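Local coordinates for YusO protein (Bacillus subtilis, PDB 1S3J), which represses the multidrug resistance operon mdtRP by binding directly to its promoter region, acting as a homodimeric transcription factor of the MarR family, at residues L43-K47 and G101-E106; G50-V54 and V92-L97. All blocks are in the same frame, centred on the assembly; numbering follows the deposited sequence.

Interaction 1 of 2, residues L43-K47 and G101-E106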
loop_
_atom_site.group_PDB
_atom_site.type_symbol
_atom_site.label_atom_id
_atom_site.label_comp_id
_atom_site.label_asym_id
_atom_site.label_seq_id
_atom_site.Cartn_x
_atom_site.Cartn_y
_atom_site.Cartn_z
ATOM N N LEU A 43 -2.298 6.588 -16.370
ATOM C CA LEU A 43 -3.458 6.299 -17.178
ATOM C C LEU A 43 -4.725 6.868 -16.554
ATOM O O LEU A 43 -5.535 7.437 -17.266
ATOM C CB LEU A 43 -3.599 4.795 -17.428
ATOM C CG LEU A 43 -2.551 4.159 -18.342
ATOM C CD1 LEU A 43 -2.887 2.672 -18.617
ATOM C CD2 LEU A 43 -2.363 4.943 -19.661
ATOM N N ALA A 44 -4.859 6.753 -15.237
ATOM C CA ALA A 44 -6.037 7.230 -14.500
ATOM C C ALA A 44 -6.114 8.757 -14.448
ATOM O O ALA A 44 -7.177 9.329 -14.656
ATOM C CB ALA A 44 -6.055 6.649 -13.067
ATOM N N SER A 45 -4.987 9.407 -14.165
ATOM C CA SER A 45 -4.872 10.860 -14.289
ATOM C C SER A 45 -5.235 11.393 -15.688
ATOM O O SER A 45 -5.745 12.494 -15.807
ATOM C CB SER A 45 -3.462 11.330 -13.942
ATOM O OG SER A 45 -3.108 10.876 -12.651
ATOM N N LEU A 46 -4.961 10.628 -16.730
ATOM C CA LEU A 46 -5.258 11.064 -18.090
ATOM C C LEU A 46 -6.718 10.790 -18.486
ATOM O O LEU A 46 -7.289 11.561 -19.242
ATOM C CB LEU A 46 -4.287 10.432 -19.103
ATOM C CG LEU A 46 -2.808 10.838 -18.971
ATOM C CD1 LEU A 46 -2.019 10.198 -20.117
ATOM C CD2 LEU A 46 -2.623 12.356 -18.946
ATOM N N LYS A 47 -7.314 9.708 -17.986
ATOM C CA LYS A 47 -8.748 9.477 -18.182
ATOM C C LYS A 47 -9.572 10.589 -17.509
ATOM O O LYS A 47 -10.521 11.106 -18.086
ATOM C CB LYS A 47 -9.174 8.089 -17.653
ATOM C CG LYS A 47 -10.632 7.690 -17.943
ATOM C CD LYS A 47 -10.959 7.815 -19.431
ATOM C CE LYS A 47 -12.385 7.377 -19.770
ATOM N NZ LYS A 47 -12.436 5.913 -19.982
ATOM N N GLY A 101 -5.093 2.851 -25.068
ATOM C CA GLY A 101 -4.771 3.122 -23.682
ATOM C C GLY A 101 -6.009 3.259 -22.825
ATOM O O GLY A 101 -6.009 2.822 -21.686
ATOM N N ASP A 102 -7.050 3.885 -23.375
ATOM C CA ASP A 102 -8.359 3.965 -22.731
ATOM C C ASP A 102 -8.886 2.555 -22.472
ATOM O O ASP A 102 -9.336 2.237 -21.377
ATOM C CB ASP A 102 -9.339 4.731 -23.630
ATOM C CG ASP A 102 -10.653 5.012 -22.956
ATOM O OD1 ASP A 102 -10.700 5.915 -22.087
ATOM O OD2 ASP A 102 -11.692 4.380 -23.234
ATOM N N ILE A 103 -8.793 1.707 -23.482
ATOM C CA ILE A 103 -9.231 0.324 -23.375
ATOM C C ILE A 103 -8.401 -0.434 -22.329
ATOM O O ILE A 103 -8.929 -1.245 -21.593
ATOM C CB ILE A 103 -9.138 -0.362 -24.752
ATOM C CG1 ILE A 103 -10.173 0.234 -25.714
ATOM C CG2 ILE A 103 -9.335 -1.867 -24.636
ATOM C CD1 ILE A 103 -9.826 0.019 -27.186
ATOM N N LYS A 104 -7.104 -0.150 -22.263
ATOM C CA LYS A 104 -6.220 -0.850 -21.339
ATOM C C LYS A 104 -6.477 -0.398 -19.906
ATOM O O LYS A 104 -6.460 -1.228 -18.990
ATOM C CB LYS A 104 -4.745 -0.643 -21.701
ATOM C CG LYS A 104 -3.802 -1.699 -21.129
ATOM C CD LYS A 104 -4.218 -3.098 -21.551
ATOM C CE LYS A 104 -3.145 -4.094 -21.312
ATOM N NZ LYS A 104 -3.406 -5.342 -22.061
ATOM N N PHE A 105 -6.742 0.899 -19.722
ATOM C CA PHE A 105 -7.064 1.430 -18.399
ATOM C C PHE A 105 -8.374 0.837 -17.885
ATOM O O PHE A 105 -8.547 0.666 -16.667
ATOM C CB PHE A 105 -7.162 2.955 -18.403
ATOM C CG PHE A 105 -7.647 3.528 -17.105
ATOM C CD1 PHE A 105 -6.827 3.518 -15.978
ATOM C CD2 PHE A 105 -8.930 4.025 -16.988
ATOM C CE1 PHE A 105 -7.278 4.031 -14.768
ATOM C CE2 PHE A 105 -9.392 4.539 -15.776
ATOM C CZ PHE A 105 -8.568 4.551 -14.673
ATOM N N GLU A 106 -9.278 0.510 -18.815
ATOM C CA GLU A 106 -10.610 0.010 -18.466
ATOM C C GLU A 106 -10.558 -1.465 -18.095
ATOM O O GLU A 106 -11.246 -1.899 -17.179
ATOM C CB GLU A 106 -11.592 0.243 -19.617
ATOM C CG GLU A 106 -12.972 0.711 -19.191
ATOM C CD GLU A 106 -12.960 2.036 -18.452
ATOM O OE1 GLU A 106 -12.486 3.041 -19.028
ATOM O OE2 GLU A 106 -13.442 2.072 -17.288
#

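Interaction 2 of 2, residues G50-V54 and V92-L97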
loop_
_atom_site.group_PDB
_atom_site.type_symbol
_atom_site.label_atom_id
_atom_site.label_comp_id
_atom_site.label_asym_id
_atom_site.label_seq_id
_atom_site.Cartn_x
_atom_site.Cartn_y
_atom_site.Cartn_z
ATOM N N GLY A 50 -8.195 14.343 -19.128
ATOM C CA GLY A 50 -8.039 14.416 -20.575
ATOM C C GLY A 50 -6.598 14.585 -21.055
ATOM O O GLY A 50 -6.039 13.731 -21.758
ATOM N N SER A 51 -6.012 15.716 -20.698
ATOM C CA SER A 51 -4.629 16.017 -21.006
ATOM C C SER A 51 -3.931 16.600 -19.784
ATOM O O SER A 51 -4.537 17.354 -19.019
ATOM C CB SER A 51 -4.574 17.025 -22.153
ATOM O OG SER A 51 -3.241 17.263 -22.540
ATOM N N LEU A 52 -2.660 16.252 -19.603
ATOM C CA LEU A 52 -1.829 16.871 -18.572
ATOM C C LEU A 52 -0.410 17.096 -19.074
ATOM O O LEU A 52 0.101 16.320 -19.861
ATOM C CB LEU A 52 -1.785 15.996 -17.320
ATOM C CG LEU A 52 -3.095 15.849 -16.532
ATOM C CD1 LEU A 52 -2.966 14.810 -15.435
ATOM C CD2 LEU A 52 -3.537 17.183 -15.943
ATOM N N LYS A 53 0.224 18.162 -18.599
ATOM C CA LYS A 53 1.632 18.382 -18.849
ATOM C C LYS A 53 2.448 17.310 -18.115
ATOM O O LYS A 53 1.975 16.724 -17.138
ATOM C CB LYS A 53 2.047 19.785 -18.393
ATOM C CG LYS A 53 1.215 20.932 -19.006
ATOM C CD LYS A 53 1.435 22.199 -18.190
ATOM C CE LYS A 53 1.031 23.443 -18.926
ATOM N NZ LYS A 53 0.961 24.586 -17.957
ATOM N N VAL A 54 3.650 17.031 -18.609
ATOM C CA VAL A 54 4.556 16.121 -17.927
ATOM C C VAL A 54 4.865 16.654 -16.533
ATOM O O VAL A 54 4.924 15.879 -15.582
ATOM C CB VAL A 54 5.884 15.913 -18.683
ATOM C CG1 VAL A 54 6.920 15.234 -17.767
ATOM C CG2 VAL A 54 5.654 15.077 -19.895
ATOM N N VAL A 92 6.857 22.498 -24.039
ATOM C CA VAL A 92 6.358 21.617 -22.988
ATOM C C VAL A 92 5.460 20.533 -23.594
ATOM O O VAL A 92 4.738 20.765 -24.573
ATOM C CB VAL A 92 5.722 22.359 -21.745
ATOM C CG1 VAL A 92 6.226 23.807 -21.606
ATOM C CG2 VAL A 92 4.224 22.319 -21.749
ATOM N N ILE A 93 5.543 19.342 -23.001
ATOM C CA ILE A 93 4.936 18.131 -23.549
ATOM C C ILE A 93 3.614 17.852 -22.823
ATOM O O ILE A 93 3.583 17.813 -21.601
ATOM C CB ILE A 93 5.925 16.944 -23.371
ATOM C CG1 ILE A 93 7.302 17.265 -23.994
ATOM C CG2 ILE A 93 5.344 15.662 -23.908
ATOM C CD1 ILE A 93 7.291 17.652 -25.461
ATOM N N ASP A 94 2.520 17.698 -23.574
ATOM C CA ASP A 94 1.266 17.156 -23.028
ATOM C C ASP A 94 1.187 15.667 -23.270
ATOM O O ASP A 94 1.551 15.193 -24.352
ATOM C CB ASP A 94 0.036 17.742 -23.696
ATOM C CG ASP A 94 -0.133 19.209 -23.447
ATOM O OD1 ASP A 94 0.384 19.722 -22.431
ATOM O OD2 ASP A 94 -0.795 19.923 -24.230
ATOM N N LEU A 95 0.661 14.943 -22.283
ATOM C CA LEU A 95 0.257 13.556 -22.471
ATOM C C LEU A 95 -1.254 13.413 -22.630
ATOM O O LEU A 95 -2.018 14.193 -22.086
ATOM C CB LEU A 95 0.728 12.693 -21.295
ATOM C CG LEU A 95 2.233 12.724 -21.047
ATOM C CD1 LEU A 95 2.608 11.919 -19.814
ATOM C CD2 LEU A 95 2.971 12.224 -22.282
ATOM N N SER A 96 -1.671 12.385 -23.356
ATOM C CA SER A 96 -3.074 12.012 -23.426
ATOM C C SER A 96 -3.229 10.524 -23.717
ATOM O O SER A 96 -2.276 9.849 -24.142
ATOM C CB SER A 96 -3.796 12.869 -24.475
ATOM O OG SER A 96 -3.129 12.785 -25.725
ATOM N N LEU A 97 -4.418 9.983 -23.474
ATOM C CA LEU A 97 -4.671 8.566 -23.805
ATOM C C LEU A 97 -4.879 8.370 -25.282
ATOM O O LEU A 97 -5.512 9.184 -25.923
ATOM C CB LEU A 97 -5.917 8.053 -23.096
ATOM C CG LEU A 97 -5.925 8.128 -21.578
ATOM C CD1 LEU A 97 -7.306 7.794 -21.097
ATOM C CD2 LEU A 97 -4.895 7.165 -21.003
HETATM O O HOH W 1 -6.792 11.577 -22.686
#

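Interaction 1 of 2, residues L43-K47 and G101-E106
Lys47 and Phe105 meet where helix 37-49 of the winged helix region passes the start of helix 99-120, the axes of the two segments 10.2 Å apart at closest approach and steeply inclined, and the lysine shows how one side chain can serve both an apolar and a charged patch. Its CB lies 4.0 Å from Phe105 CE2, and its CG lies obliquely to the ring, near CE2 and CD2. With CG anti to the backbone N (chi1 -174°) and bends at chi2 and chi4, the chain then turns off the ring. CD and CE run past Asp102 OD1, and NZ ends between two carboxylates. It donates a hydrogen bond to Asp102 OD1 at 2.7 Å, on the syn side and 24° out of the carboxylate plane. A second salt bridge joins NZ to Glu106 OE1 at 3.0 Å. The two acids sit one helical turn apart, and the shared ammonium would be expected to ease their mutual repulsion. On the ring's other carbons, Ala44 CB comes within 3.4 Å of Phe105 CE1 and Leu43 CB packs on Phe105 CD1, while the carbonyl oxygen of Leu43 lies over one face of the ring. Helix 37-49 is thus held against the beginning of helix 99-120, and its Leu43 and Leu46 also touch Leu97 of strand 93-97 and Ile81 of strand 81-85.

Interaction 2 of 2, residues G50-V54 and V92-L97
Leu52 and Leu95 form the hydrogen-bonded pair of a short antiparallel strand pairing in the winged helix-turn-helix fold of MarR proteins, where strand 51-53 adds an edge to the hairpin of the wing. Backbone bonds carry the pairing. Leu95 N gives a nearly straight bond to Leu52 O, 2.8 Å long with an angle of 170° at the hydrogen, whereas the return bond from Leu52 N to Leu95 O stretches to 3.3 Å. Beyond the strand, Val54 N reaches Ile93 O at 3.1 Å, so the pairing carries on into the first residue of helix 54-61. CA-H...O contacts supplement these bonds, among them Lys53 CA against Ile93 O.

Apolar contact gathers near Val54. With CG1 anti to the backbone N (chi1 166°), its CG2 is left on the side of Ile93, 4.0 Å from Ile93 CB, the two side chains running side by side, and also approaches Leu95 CG. Leu52 and Leu95 share a buried face and both touch Ile57 of helix 54-61, which joins the sheet to the predicted helix-turn-helix.

Polar side chains mark other positions. Ser51 OG makes a weak bond to Leu95 O and sits near Asp94 CB. Asp94 runs alongside Lys53 without an ion pair; its OD1 meets Lys53 CG and takes its hydrogen bond from Asn86 ND2. At the N-cap position, Lys53 has its own backbone N bonded to Glu56 OE1.

Where the strands separate at the other end, Gly50, whose positive phi marks the exit from helix 37-49, completes the link through a water that donates to Gly50 O and accepts from Leu97 N at 3.0 Å.

Overall arrangement
Following the chain from its N terminus, helix 37-49 supplies the first half of interaction 1 and is followed directly by residues 50-54, the first half of interaction 2. The chain then passes through the predicted helix-turn-helix and strand 81-85 before strand 93-97 returns to close the inner loop at interaction 2. Directly afterwards, helix 99-120 closes the outer loop at interaction 1, so the contacts nest without crossing. Their centres are 13 Å apart, and they meet physically where Leu43 CD2 packs on Leu97 CD2 at 3.6 Å. Together they tie the DNA-binding region and its wing to the helix leading out of it.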